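Local coordinates for protein SAM-dependent O-methyltransferase (Thermotoga maritima, PDB 1O54) that probably transfers a methyl group from S-adenosyl-L-methionine to N1 of an adenosine in tRNA, working as a tetramer made of two dimers, at residues D18-G23 with V38-D43; D32-L37 with H47-I52; V129-V134 with W160-R165; F231-V236 with F266-C271. All blocks are in the same frame, centred on the assembly; numbering follows the deposited sequence.

The four contacts illustrate how chemistry follows position in a fold. Contacts 1 and 2 draw on the same strand, 35-39, near opposite ends of it, with centres about 17 Å apart in the N-terminal part of the chain. Contact 1 is partly buried and mixes one short backbone bond with leucine packing, whereas contact 2 lies at the surface and relies on a histidine, a carboxylate and a CH-pi touch. Contacts 3 and 4 are buried in the methyltransferase domain: the first sets a helix end against a loop, the second pairs strands of the sheet. Both also reach the second subunit, and Arg233 of contact 4 there meets Glu35 from the strand that contact 2 uses.

Contact 1: residues D18-G23 with V38-D43; sequences DTLKPG and VDLEKD
Leu40 reaches Leu20 because its CG lies beside the backbone N (chi1 -79°) and its chain then runs straight on through chi2, so that the CD1 methyl ends 3.9 Å from Leu20 CB. Glu41 shows the reverse strategy. Its CB leaves the backbone away from residues 18-23, but a bend at chi2 (-66°) curls the carboxylate back until OE2 makes a close approach, 3.4 Å from Gly23 CA. Between these two side chains the backbones are tied directly: Gly23 N donates to Leu40 O at 2.6 Å, a short and fairly straight bond (162° at the hydrogen). Gly23 has a positive phi, at which a side chain would collide with the carbonyl oxygen of Pro22. On the exposed side Pro22 and Lys42 cross obliquely, the ring's CG resting 3.8 Å from Lys42 CD, in the aliphatic part of that chain. Phe59 touches Pro22, Leu40 and Lys42 alike, while Val26 and Val58 touch both leucines, so the two leucines are buried, whereas Pro22, Glu41 and Lys42 stay exposed. The two segments flank the open end of a beta hairpin, residues 18-23 leading into strand 25-30 and residues 38-43 leaving strand 35-39, at the margin of the small antiparallel N-terminal sheet that accompanies the methyltransferase domain in TRM61-type enzymes.

Contact 2: residues D32-L37 with H47-I52; sequences DESEFL and HTHLGI
The Asp32 side chain reaches across to His49 and Leu50. From CB, CG takes the crowded position between the backbone N and the carbonyl carbon (chi1 73°), which turns the carboxylate toward the opposite turn; CG sits 4.1 Å from Leu50 CD1. OD1 lies 3.7 Å from Leu50 CD1 and accepts two bonds from Ser34: the hydroxyl OG comes in on the syn lone pair at 2.5 Å, and the backbone N descends from above the carboxylate plane, making an Asx turn. OD2 offers its own syn lone pair to His49 NE2 at 3.1 Å, in the plane of the imidazole. This His-carboxylate bond joins two hairpin bends, the link from strand 25-30 to strand 35-39 and the type I turn of residues 48-51 between strands 45-48 and 51-54. Thr48 CG2 rests over one face of the Phe36 ring, a CH-pi contact 4.0 Å from the centroid. Thr48 OG1 donates to Gly51 O at 2.7 Å and accepts from Leu50 N, an ST turn. With an alanine here, the Phe36 face would probably lose its methyl, and Leu50 N and Gly51 O their side-chain partner. Ser34 CB meets the imidazole edge at His49 CE1, 3.7 Å away.

Contact 3: residues V129-V134 with W160-R165; sequences VLARAV and WGLIER
Ala131 O is gripped by Arg165 NH1 at 3.0 Å, and by a second, weak bond from Val134 N within the helix. The arginine bond is nearly straight (169° at the hydrogen) and lies in the guanidinium plane, although NH1 is tilted 24° from the plane of the carbonyl. Arg165 gets there fully stretched: chi2 and chi3 both lie close to 180°, and its CD passes 3.2 Å from Ala131 O. Its positive group thus sits by carbonyls at the C-terminal end of helix 125-134, where the helix dipole would probably favour it, while NH2 forms a salt bridge with Glu112 of the second subunit. A leucine in place of Arg165 would probably leave Ala131 O without its strong partner and that glutamate without its mate. The setting is the alternation of strand and helix in a Rossmann-like methyltransferase: strand 115-119, helix 125-134, strand 139-143, helix 147-159 and strand 166-169, with the three strands parallel neighbours. Helix 147-159 closes with a Schellman motif at Gly161, and the chain then brings Leu162 up against helix 125-134. Leu162 CB lies 4.1 Å from Ala131 CB, and its CD2 meets the aliphatic CG of Arg132 at 3.8 Å. Beyond that CG, Arg132 also stretches out; its NH1 makes a salt bridge with Asp109 of the second subunit, and its NE donates to water 1, which in turn donates to Trp160 O at 2.9 Å.

Contact 4: residues F231-V236 with F266-C271; sequences FIRIEV and FATKVC
Phe231, Ala267 and Ile234 interlock where strands 231-232 and 234-245 pair with strand 263-269, which runs antiparallel between 207-213 and 234-245, the inserted reversed strand characteristic of class I SAM-dependent methyltransferases. Ala267 CB is the bump: it drops between the Phe231 ring and Ile234, 3.7 Å from Phe231 CD2 and 3.9 Å from Ile234 CG1. Leu226 and Leu223 of helix 216-228 touch Phe231 and Ile234 respectively, and Trp200 meets the Phe231 ring edge-to-face. Just beyond the end of the strand, Val270 fits against Ile232 at about a right angle. Ile232 CG1 stands between its backbone N and carbonyl carbon (chi1 65°), which sends CD1 to 3.7 Å from Val270 CG1. The paired backbone bonds of Ile232 with Thr268 and of Glu235 with Phe266 are out of step by one residue, a beta bulge, and Arg233 takes up the extra residue with positive phi and psi. There the chain turns a corner, and Arg233 makes salt bridges with Glu35 and Asp84 of the second subunit. At the bulge water 2 links the two segments, donating to Arg233 O at 2.8 Å and lying 2.7 Å from Thr268 OG1.

Contact 1: residues D18-G23 with V38-D43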
loop_
_atom_site.group_PDB
_atom_site.type_symbol
_atom_site.label_atom_id
_atom_site.label_comp_id
_atom_site.label_asym_id
_atom_site.label_seq_id
_atom_site.Cartn_x
_atom_site.Cartn_y
_atom_site.Cartn_z
ATOM N N ASP A 18 -33.062 17.346 -12.753
ATOM C CA ASP A 18 -33.093 16.195 -11.832
ATOM C C ASP A 18 -34.512 15.751 -11.450
ATOM O O ASP A 18 -34.666 14.876 -10.614
ATOM C CB ASP A 18 -32.400 16.546 -10.529
ATOM C CG ASP A 18 -30.885 16.586 -10.632
ATOM O OD1 ASP A 18 -30.325 16.290 -11.711
ATOM O OD2 ASP A 18 -30.217 16.912 -9.629
ATOM N N THR A 19 -35.533 16.366 -12.034
ATOM C CA THR A 19 -36.930 15.993 -11.771
ATOM C C THR A 19 -37.175 14.513 -12.079
ATOM O O THR A 19 -36.758 14.034 -13.133
ATOM C CB THR A 19 -37.836 16.866 -12.632
ATOM O OG1 THR A 19 -37.686 18.235 -12.232
ATOM C CG2 THR A 19 -39.320 16.537 -12.390
ATOM N N LEU A 20 -37.816 13.785 -11.164
ATOM C CA LEU A 20 -37.992 12.344 -11.348
ATOM C C LEU A 20 -39.213 12.084 -12.210
ATOM O O LEU A 20 -40.305 12.601 -11.946
ATOM C CB LEU A 20 -38.158 11.630 -10.011
ATOM C CG LEU A 20 -37.020 11.904 -9.023
ATOM C CD1 LEU A 20 -37.409 11.385 -7.679
ATOM C CD2 LEU A 20 -35.731 11.289 -9.504
ATOM N N LYS A 21 -39.019 11.308 -13.267
ATOM C CA LYS A 21 -40.132 10.924 -14.122
ATOM C C LYS A 21 -40.040 9.464 -14.553
ATOM O O LYS A 21 -38.997 8.815 -14.376
ATOM C CB LYS A 21 -40.229 11.856 -15.321
ATOM C CG LYS A 21 -39.055 11.867 -16.202
ATOM C CD LYS A 21 -38.696 13.290 -16.610
ATOM C CE LYS A 21 -37.348 13.315 -17.336
ATOM N NZ LYS A 21 -36.145 13.238 -16.408
ATOM N N PRO A 22 -41.149 8.933 -15.050
ATOM C CA PRO A 22 -41.168 7.575 -15.574
ATOM C C PRO A 22 -39.977 7.299 -16.478
ATOM O O PRO A 22 -39.660 8.077 -17.377
ATOM C CB PRO A 22 -42.502 7.516 -16.309
ATOM C CG PRO A 22 -43.384 8.381 -15.479
ATOM C CD PRO A 22 -42.503 9.541 -15.078
ATOM N N GLY A 23 -39.296 6.195 -16.174
ATOM C CA GLY A 23 -38.167 5.739 -16.954
ATOM C C GLY A 23 -36.843 6.251 -16.453
ATOM O O GLY A 23 -35.805 5.812 -16.928
ATOM N N VAL A 38 -32.699 1.387 -9.542
ATOM C CA VAL A 38 -33.889 0.936 -10.258
ATOM C C VAL A 38 -34.393 1.937 -11.284
ATOM O O VAL A 38 -34.171 3.152 -11.171
ATOM C CB VAL A 38 -35.024 0.626 -9.280
ATOM C CG1 VAL A 38 -34.598 -0.431 -8.302
ATOM C CG2 VAL A 38 -35.451 1.871 -8.528
ATOM N N ASP A 39 -35.084 1.397 -12.281
ATOM C CA ASP A 39 -35.809 2.190 -13.264
ATOM C C ASP A 39 -37.159 2.547 -12.676
ATOM O O ASP A 39 -37.911 1.665 -12.250
ATOM C CB ASP A 39 -36.040 1.390 -14.546
ATOM C CG ASP A 39 -34.779 0.762 -15.057
ATOM O OD1 ASP A 39 -33.810 1.511 -15.298
ATOM O OD2 ASP A 39 -34.676 -0.480 -15.225
ATOM N N LEU A 40 -37.479 3.832 -12.674
ATOM C CA LEU A 40 -38.759 4.289 -12.173
ATOM C C LEU A 40 -39.854 3.993 -13.181
ATOM O O LEU A 40 -39.794 4.415 -14.321
ATOM C CB LEU A 40 -38.737 5.791 -11.902
ATOM C CG LEU A 40 -38.073 6.245 -10.614
ATOM C CD1 LEU A 40 -38.255 7.755 -10.538
ATOM C CD2 LEU A 40 -38.714 5.558 -9.389
ATOM N N GLU A 41 -40.855 3.262 -12.746
ATOM C CA GLU A 41 -42.009 3.010 -13.574
ATOM C C GLU A 41 -43.237 3.013 -12.677
ATOM O O GLU A 41 -43.180 2.575 -11.523
ATOM C CB GLU A 41 -41.844 1.688 -14.335
ATOM C CG GLU A 41 -40.612 1.596 -15.253
ATOM C CD GLU A 41 -40.613 2.560 -16.457
ATOM O OE1 GLU A 41 -41.648 3.215 -16.754
ATOM O OE2 GLU A 41 -39.549 2.664 -17.127
ATOM N N LYS A 42 -44.332 3.546 -13.205
ATOM C CA LYS A 42 -45.590 3.648 -12.466
ATOM C C LYS A 42 -46.058 2.266 -12.057
ATOM O O LYS A 42 -45.901 1.322 -12.818
ATOM C CB LYS A 42 -46.646 4.386 -13.310
ATOM C CG LYS A 42 -46.444 5.924 -13.332
ATOM C CD LYS A 42 -46.662 6.577 -14.712
ATOM C CE LYS A 42 -48.136 6.719 -15.044
ATOM N NZ LYS A 42 -48.377 7.510 -16.296
ATOM N N ASP A 43 -46.552 2.146 -10.830
ATOM C CA ASP A 43 -47.132 0.899 -10.309
ATOM C C ASP A 43 -46.152 -0.258 -10.109
ATOM O O ASP A 43 -46.573 -1.406 -9.949
ATOM C CB ASP A 43 -48.314 0.448 -11.184
ATOM C CG ASP A 43 -49.391 1.514 -11.297
ATOM O OD1 ASP A 43 -49.738 2.131 -10.258
ATOM O OD2 ASP A 43 -49.966 1.781 -12.377
#

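Contact 2: residues D32-L37 with H47-I52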
loop_
_atom_site.group_PDB
_atom_site.type_symbol
_atom_site.label_atom_id
_atom_site.label_comp_id
_atom_site.label_asym_id
_atom_site.label_seq_id
_atom_site.Cartn_x
_atom_site.Cartn_y
_atom_site.Cartn_z
ATOM N N ASP A 32 -28.764 0.986 6.681
ATOM C CA ASP A 32 -27.809 -0.140 6.764
ATOM C C ASP A 32 -26.887 -0.194 5.544
ATOM O O ASP A 32 -26.226 -1.217 5.279
ATOM C CB ASP A 32 -28.557 -1.477 6.951
ATOM C CG ASP A 32 -29.272 -1.939 5.692
ATOM O OD1 ASP A 32 -29.443 -1.124 4.761
ATOM O OD2 ASP A 32 -29.703 -3.098 5.537
ATOM N N GLU A 33 -26.872 0.903 4.785
ATOM C CA GLU A 33 -26.013 1.069 3.633
ATOM C C GLU A 33 -26.381 0.217 2.409
ATOM O O GLU A 33 -25.670 0.252 1.417
ATOM C CB GLU A 33 -24.541 0.866 4.025
ATOM C CG GLU A 33 -24.111 1.610 5.290
ATOM C CD GLU A 33 -23.400 2.919 5.008
ATOM O OE1 GLU A 33 -23.980 3.802 4.304
ATOM O OE2 GLU A 33 -22.247 3.066 5.498
ATOM N N SER A 34 -27.505 -0.502 2.424
ATOM C CA SER A 34 -27.941 -1.161 1.189
ATOM C C SER A 34 -28.369 -0.071 0.211
ATOM O O SER A 34 -28.850 0.988 0.634
ATOM C CB SER A 34 -29.070 -2.149 1.453
ATOM O OG SER A 34 -29.996 -1.600 2.347
ATOM N N GLU A 35 -28.124 -0.296 -1.075
ATOM C CA GLU A 35 -28.539 0.642 -2.105
ATOM C C GLU A 35 -29.197 -0.104 -3.268
ATOM O O GLU A 35 -28.765 -1.199 -3.640
ATOM C CB GLU A 35 -27.347 1.454 -2.627
ATOM C CG GLU A 35 -26.209 1.692 -1.637
ATOM C CD GLU A 35 -26.186 3.090 -1.034
ATOM O OE1 GLU A 35 -26.344 3.210 0.198
ATOM O OE2 GLU A 35 -25.979 4.069 -1.777
ATOM N N PHE A 36 -30.252 0.467 -3.825
ATOM C CA PHE A 36 -30.989 -0.188 -4.898
ATOM C C PHE A 36 -31.084 0.749 -6.071
ATOM O O PHE A 36 -31.640 1.840 -5.918
ATOM C CB PHE A 36 -32.387 -0.552 -4.422
ATOM C CG PHE A 36 -32.397 -1.357 -3.176
ATOM C CD1 PHE A 36 -32.190 -2.729 -3.226
ATOM C CD2 PHE A 36 -32.630 -0.764 -1.962
ATOM C CE1 PHE A 36 -32.197 -3.484 -2.069
ATOM C CE2 PHE A 36 -32.627 -1.501 -0.802
ATOM C CZ PHE A 36 -32.411 -2.872 -0.853
ATOM N N LEU A 37 -30.519 0.342 -7.209
ATOM C CA LEU A 37 -30.569 1.112 -8.438
ATOM C C LEU A 37 -31.706 0.551 -9.259
ATOM O O LEU A 37 -31.688 -0.641 -9.621
ATOM C CB LEU A 37 -29.242 1.004 -9.212
ATOM C CG LEU A 37 -28.590 2.319 -9.640
ATOM C CD1 LEU A 37 -27.198 2.051 -10.155
ATOM C CD2 LEU A 37 -29.390 3.031 -10.703
ATOM N N HIS A 47 -39.401 -5.306 -3.740
ATOM C CA HIS A 47 -39.455 -6.130 -2.534
ATOM C C HIS A 47 -38.027 -6.324 -2.047
ATOM O O HIS A 47 -37.202 -6.874 -2.772
ATOM C CB HIS A 47 -40.118 -7.467 -2.852
ATOM C CG HIS A 47 -41.507 -7.316 -3.376
ATOM N ND1 HIS A 47 -42.621 -7.488 -2.587
ATOM C CD2 HIS A 47 -41.960 -6.937 -4.596
ATOM C CE1 HIS A 47 -43.706 -7.254 -3.307
ATOM N NE2 HIS A 47 -43.330 -6.911 -4.527
ATOM N N THR A 48 -37.730 -5.829 -0.846
ATOM C CA THR A 48 -36.382 -5.896 -0.290
ATOM C C THR A 48 -36.397 -6.439 1.126
ATOM O O THR A 48 -37.444 -6.521 1.759
ATOM C CB THR A 48 -35.739 -4.494 -0.241
ATOM O OG1 THR A 48 -36.314 -3.731 0.828
ATOM C CG2 THR A 48 -36.040 -3.695 -1.501
ATOM N N HIS A 49 -35.199 -6.736 1.627
ATOM C CA HIS A 49 -35.005 -7.205 3.002
ATOM C C HIS A 49 -35.403 -6.151 4.047
ATOM O O HIS A 49 -35.539 -6.473 5.239
ATOM C CB HIS A 49 -33.543 -7.646 3.213
ATOM C CG HIS A 49 -32.556 -6.525 3.146
ATOM N ND1 HIS A 49 -32.005 -6.091 1.960
ATOM C CD2 HIS A 49 -32.030 -5.742 4.118
ATOM C CE1 HIS A 49 -31.178 -5.089 2.203
ATOM N NE2 HIS A 49 -31.171 -4.860 3.506
ATOM N N LEU A 50 -35.588 -4.901 3.596
ATOM C CA LEU A 50 -36.076 -3.817 4.447
ATOM C C LEU A 50 -37.573 -3.531 4.255
ATOM O O LEU A 50 -38.147 -2.669 4.931
ATOM C CB LEU A 50 -35.265 -2.536 4.177
ATOM C CG LEU A 50 -33.766 -2.632 4.456
ATOM C CD1 LEU A 50 -33.070 -1.280 4.223
ATOM C CD2 LEU A 50 -33.508 -3.127 5.871
ATOM N N GLY A 51 -38.203 -4.263 3.343
ATOM C CA GLY A 51 -39.629 -4.138 3.125
ATOM C C GLY A 51 -39.913 -3.731 1.702
ATOM O O GLY A 51 -39.014 -3.724 0.854
ATOM N N ILE A 52 -41.170 -3.381 1.452
ATOM C CA ILE A 52 -41.630 -3.034 0.125
ATOM C C ILE A 52 -41.506 -1.535 -0.087
ATOM O O ILE A 52 -41.912 -0.751 0.768
ATOM C CB ILE A 52 -43.115 -3.447 -0.062
ATOM C CG1 ILE A 52 -43.249 -4.963 0.108
ATOM C CG2 ILE A 52 -43.617 -2.992 -1.445
ATOM C CD1 ILE A 52 -44.652 -5.453 0.166
#

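Contact 3: residues V129-V134 with W160-R165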
loop_
_atom_site.group_PDB
_atom_site.type_symbol
_atom_site.label_atom_id
_atom_site.label_comp_id
_atom_site.label_asym_id
_atom_site.label_seq_id
_atom_site.Cartn_x
_atom_site.Cartn_y
_atom_site.Cartn_z
ATOM N N VAL A 129 -16.351 7.122 -19.342
ATOM C CA VAL A 129 -15.449 8.086 -18.746
ATOM C C VAL A 129 -14.791 8.951 -19.842
ATOM O O VAL A 129 -14.676 10.198 -19.735
ATOM C CB VAL A 129 -14.365 7.374 -17.888
ATOM C CG1 VAL A 129 -13.312 8.334 -17.420
ATOM C CG2 VAL A 129 -15.052 6.693 -16.712
ATOM N N LEU A 130 -14.336 8.287 -20.901
ATOM C CA LEU A 130 -13.716 8.973 -22.025
ATOM C C LEU A 130 -14.737 9.904 -22.691
ATOM O O LEU A 130 -14.384 11.018 -23.077
ATOM C CB LEU A 130 -13.183 7.929 -23.032
ATOM C CG LEU A 130 -12.038 7.037 -22.488
ATOM C CD1 LEU A 130 -11.726 5.904 -23.484
ATOM C CD2 LEU A 130 -10.780 7.840 -22.156
ATOM N N ALA A 131 -15.963 9.414 -22.867
ATOM C CA ALA A 131 -17.047 10.217 -23.502
ATOM C C ALA A 131 -17.307 11.502 -22.705
ATOM O O ALA A 131 -17.468 12.567 -23.285
ATOM C CB ALA A 131 -18.315 9.420 -23.614
ATOM N N ARG A 132 -17.367 11.412 -21.381
ATOM C CA ARG A 132 -17.556 12.618 -20.572
ATOM C C ARG A 132 -16.414 13.587 -20.819
ATOM O O ARG A 132 -16.643 14.810 -20.977
ATOM C CB ARG A 132 -17.644 12.289 -19.095
ATOM C CG ARG A 132 -18.967 11.745 -18.698
ATOM C CD ARG A 132 -19.137 11.775 -17.209
ATOM N NE ARG A 132 -20.517 11.550 -16.843
ATOM C CZ ARG A 132 -20.912 11.429 -15.576
ATOM N NH1 ARG A 132 -20.037 11.521 -14.608
ATOM N NH2 ARG A 132 -22.183 11.246 -15.311
ATOM N N ALA A 133 -15.192 13.068 -20.882
ATOM C CA ALA A 133 -14.024 13.903 -21.013
ATOM C C ALA A 133 -13.835 14.598 -22.368
ATOM O O ALA A 133 -13.197 15.648 -22.422
ATOM C CB ALA A 133 -12.766 13.111 -20.677
ATOM N N VAL A 134 -14.333 14.036 -23.460
ATOM C CA VAL A 134 -14.128 14.679 -24.779
ATOM C C VAL A 134 -15.070 15.869 -25.008
ATOM O O VAL A 134 -14.951 16.592 -26.012
ATOM C CB VAL A 134 -14.239 13.683 -25.949
ATOM C CG1 VAL A 134 -13.217 12.498 -25.810
ATOM C CG2 VAL A 134 -15.652 13.156 -26.071
ATOM N N TRP A 160 -26.878 6.532 -20.054
ATOM C CA TRP A 160 -26.002 7.404 -19.286
ATOM C C TRP A 160 -25.824 8.771 -19.940
ATOM O O TRP A 160 -25.039 9.586 -19.446
ATOM C CB TRP A 160 -24.626 6.756 -19.023
ATOM C CG TRP A 160 -24.676 5.456 -18.305
ATOM C CD1 TRP A 160 -25.702 4.973 -17.513
ATOM C CD2 TRP A 160 -23.682 4.437 -18.326
ATOM N NE1 TRP A 160 -25.397 3.716 -17.055
ATOM C CE2 TRP A 160 -24.158 3.358 -17.542
ATOM C CE3 TRP A 160 -22.426 4.307 -18.953
ATOM C CZ2 TRP A 160 -23.432 2.183 -17.354
ATOM C CZ3 TRP A 160 -21.703 3.126 -18.765
ATOM C CH2 TRP A 160 -22.202 2.090 -17.968
ATOM N N GLY A 161 -26.541 9.011 -21.045
ATOM C CA GLY A 161 -26.569 10.319 -21.709
ATOM C C GLY A 161 -25.324 10.669 -22.499
ATOM O O GLY A 161 -25.014 11.849 -22.727
ATOM N N LEU A 162 -24.623 9.640 -22.938
ATOM C CA LEU A 162 -23.320 9.811 -23.583
ATOM C C LEU A 162 -23.204 9.236 -25.004
ATOM O O LEU A 162 -22.193 9.435 -25.688
ATOM C CB LEU A 162 -22.277 9.178 -22.685
ATOM C CG LEU A 162 -22.107 9.903 -21.335
ATOM C CD1 LEU A 162 -21.349 8.973 -20.375
ATOM C CD2 LEU A 162 -21.406 11.229 -21.519
ATOM N N ILE A 163 -24.239 8.574 -25.493
ATOM C CA ILE A 163 -24.130 7.908 -26.812
ATOM C C ILE A 163 -23.837 8.829 -27.993
ATOM O O ILE A 163 -23.171 8.422 -28.950
ATOM C CB ILE A 163 -25.373 7.042 -27.073
ATOM C CG1 ILE A 163 -25.147 6.126 -28.281
ATOM C CG2 ILE A 163 -26.609 7.915 -27.297
ATOM C CD1 ILE A 163 -24.039 5.151 -28.105
ATOM N N GLU A 164 -24.309 10.075 -27.948
ATOM C CA GLU A 164 -24.024 11.038 -29.000
ATOM C C GLU A 164 -22.531 11.314 -29.168
ATOM O O GLU A 164 -22.106 11.797 -30.215
ATOM C CB GLU A 164 -24.745 12.360 -28.745
ATOM C CG GLU A 164 -26.255 12.266 -28.822
ATOM C CD GLU A 164 -26.914 11.679 -27.592
ATOM O OE1 GLU A 164 -26.236 11.508 -26.533
ATOM O OE2 GLU A 164 -28.150 11.395 -27.698
ATOM N N ARG A 165 -21.736 10.990 -28.145
ATOM C CA ARG A 165 -20.297 11.249 -28.171
ATOM C C ARG A 165 -19.457 10.035 -28.550
ATOM O O ARG A 165 -18.230 10.139 -28.636
ATOM C CB ARG A 165 -19.838 11.741 -26.798
ATOM C CG ARG A 165 -20.540 12.980 -26.295
ATOM C CD ARG A 165 -20.045 13.393 -24.960
ATOM N NE ARG A 165 -20.708 14.614 -24.504
ATOM C CZ ARG A 165 -20.267 15.361 -23.503
ATOM N NH1 ARG A 165 -19.174 15.008 -22.832
ATOM N NH2 ARG A 165 -20.926 16.467 -23.194
HETATM O O HOH W 1 -23.147 11.460 -18.191
#

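Contact 4: residues F231-V236 with F266-C271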
loop_
_atom_site.group_PDB
_atom_site.type_symbol
_atom_site.label_atom_id
_atom_site.label_comp_id
_atom_site.label_asym_id
_atom_site.label_seq_id
_atom_site.Cartn_x
_atom_site.Cartn_y
_atom_site.Cartn_z
ATOM N N PHE A 231 8.004 5.307 -29.195
ATOM C CA PHE A 231 7.259 5.702 -27.994
ATOM C C PHE A 231 8.271 6.169 -26.960
ATOM O O PHE A 231 9.370 5.550 -26.802
ATOM C CB PHE A 231 6.518 4.516 -27.422
ATOM C CG PHE A 231 5.191 4.204 -28.094
ATOM C CD1 PHE A 231 5.015 3.012 -28.811
ATOM C CD2 PHE A 231 4.128 5.084 -27.993
ATOM C CE1 PHE A 231 3.791 2.718 -29.393
ATOM C CE2 PHE A 231 2.907 4.784 -28.572
ATOM C CZ PHE A 231 2.736 3.594 -29.251
ATOM N N ILE A 232 7.930 7.249 -26.258
ATOM C CA ILE A 232 8.748 7.757 -25.159
ATOM C C ILE A 232 7.866 7.933 -23.938
ATOM O O ILE A 232 6.628 7.708 -24.010
ATOM C CB ILE A 232 9.467 9.078 -25.565
ATOM C CG1 ILE A 232 8.429 10.179 -25.813
ATOM C CG2 ILE A 232 10.368 8.833 -26.795
ATOM C CD1 ILE A 232 9.057 11.561 -25.864
ATOM N N ARG A 233 8.484 8.369 -22.814
ATOM C CA ARG A 233 7.745 8.627 -21.567
ATOM C C ARG A 233 6.902 7.390 -21.213
ATOM O O ARG A 233 5.735 7.488 -20.825
ATOM C CB ARG A 233 6.889 9.898 -21.677
ATOM C CG ARG A 233 7.692 11.172 -21.935
ATOM C CD ARG A 233 6.804 12.417 -21.983
ATOM N NE ARG A 233 6.600 12.980 -20.659
ATOM C CZ ARG A 233 5.731 13.931 -20.356
ATOM N NH1 ARG A 233 4.943 14.456 -21.270
ATOM N NH2 ARG A 233 5.659 14.371 -19.126
ATOM N N ILE A 234 7.520 6.218 -21.295
ATOM C CA ILE A 234 6.793 4.976 -20.947
ATOM C C ILE A 234 6.792 4.858 -19.437
ATOM O O ILE A 234 7.868 4.910 -18.771
ATOM C CB ILE A 234 7.456 3.727 -21.598
ATOM C CG1 ILE A 234 7.386 3.827 -23.110
ATOM C CG2 ILE A 234 6.737 2.447 -21.149
ATOM C CD1 ILE A 234 8.288 2.901 -23.820
ATOM N N GLU A 235 5.602 4.676 -18.887
ATOM C CA GLU A 235 5.409 4.525 -17.442
ATOM C C GLU A 235 4.439 3.399 -17.119
ATOM O O GLU A 235 3.561 3.087 -17.902
ATOM C CB GLU A 235 4.853 5.788 -16.847
ATOM C CG GLU A 235 5.735 7.025 -17.058
ATOM C CD GLU A 235 5.342 8.225 -16.208
ATOM O OE1 GLU A 235 4.258 8.245 -15.565
ATOM O OE2 GLU A 235 6.133 9.209 -16.240
ATOM N N VAL A 236 4.647 2.788 -15.960
ATOM C CA VAL A 236 3.780 1.722 -15.473
ATOM C C VAL A 236 3.369 2.075 -14.035
ATOM O O VAL A 236 4.238 2.328 -13.190
ATOM C CB VAL A 236 4.521 0.363 -15.485
ATOM C CG1 VAL A 236 3.662 -0.732 -14.873
ATOM C CG2 VAL A 236 5.001 -0.017 -16.860
ATOM N N PHE A 266 1.476 3.478 -19.788
ATOM C CA PHE A 266 1.299 4.678 -20.602
ATOM C C PHE A 266 2.515 4.896 -21.471
ATOM O O PHE A 266 3.623 4.530 -21.095
ATOM C CB PHE A 266 1.169 5.867 -19.643
ATOM C CG PHE A 266 0.004 5.754 -18.686
ATOM C CD1 PHE A 266 0.181 5.157 -17.453
ATOM C CD2 PHE A 266 -1.237 6.205 -19.016
ATOM C CE1 PHE A 266 -0.902 5.015 -16.551
ATOM C CE2 PHE A 266 -2.314 6.087 -18.119
ATOM C CZ PHE A 266 -2.126 5.473 -16.899
ATOM N N ALA A 267 2.324 5.542 -22.618
ATOM C CA ALA A 267 3.403 5.906 -23.514
ATOM C C ALA A 267 2.932 7.069 -24.401
ATOM O O ALA A 267 1.733 7.290 -24.569
ATOM C CB ALA A 267 3.797 4.730 -24.337
ATOM N N THR A 268 3.898 7.818 -24.923
ATOM C CA THR A 268 3.646 8.940 -25.821
ATOM C C THR A 268 4.262 8.654 -27.169
ATOM O O THR A 268 5.445 8.339 -27.223
ATOM C CB THR A 268 4.273 10.193 -25.196
ATOM O OG1 THR A 268 3.588 10.504 -23.959
ATOM C CG2 THR A 268 4.104 11.401 -26.106
ATOM N N LYS A 269 3.471 8.785 -28.227
ATOM C CA LYS A 269 3.942 8.580 -29.583
ATOM C C LYS A 269 4.829 9.707 -30.052
ATOM O O LYS A 269 4.484 10.890 -29.934
ATOM C CB LYS A 269 2.762 8.458 -30.540
ATOM C CG LYS A 269 3.167 8.120 -32.010
ATOM C CD LYS A 269 2.398 8.837 -32.952
ATOM C CE LYS A 269 2.888 8.766 -34.374
ATOM N NZ LYS A 269 1.901 8.051 -35.197
ATOM N N VAL A 270 5.949 9.334 -30.650
ATOM C CA VAL A 270 6.773 10.267 -31.413
ATOM C C VAL A 270 6.897 9.756 -32.844
ATOM O O VAL A 270 6.575 8.598 -33.135
ATOM C CB VAL A 270 8.122 10.476 -30.762
ATOM C CG1 VAL A 270 7.923 11.156 -29.402
ATOM C CG2 VAL A 270 8.918 9.146 -30.633
ATOM N N CYS A 271 7.341 10.618 -33.746
ATOM C CA CYS A 271 7.344 10.268 -35.166
ATOM C C CYS A 271 8.418 9.246 -35.518
ATOM O O CYS A 271 8.196 8.388 -36.364
ATOM C CB CYS A 271 7.494 11.523 -36.028
ATOM S SG CYS A 271 6.040 12.579 -35.803
HETATM O O HOH W 2 3.546 8.854 -21.822
HETATM O O HOH W 3 3.338 13.209 -23.381
#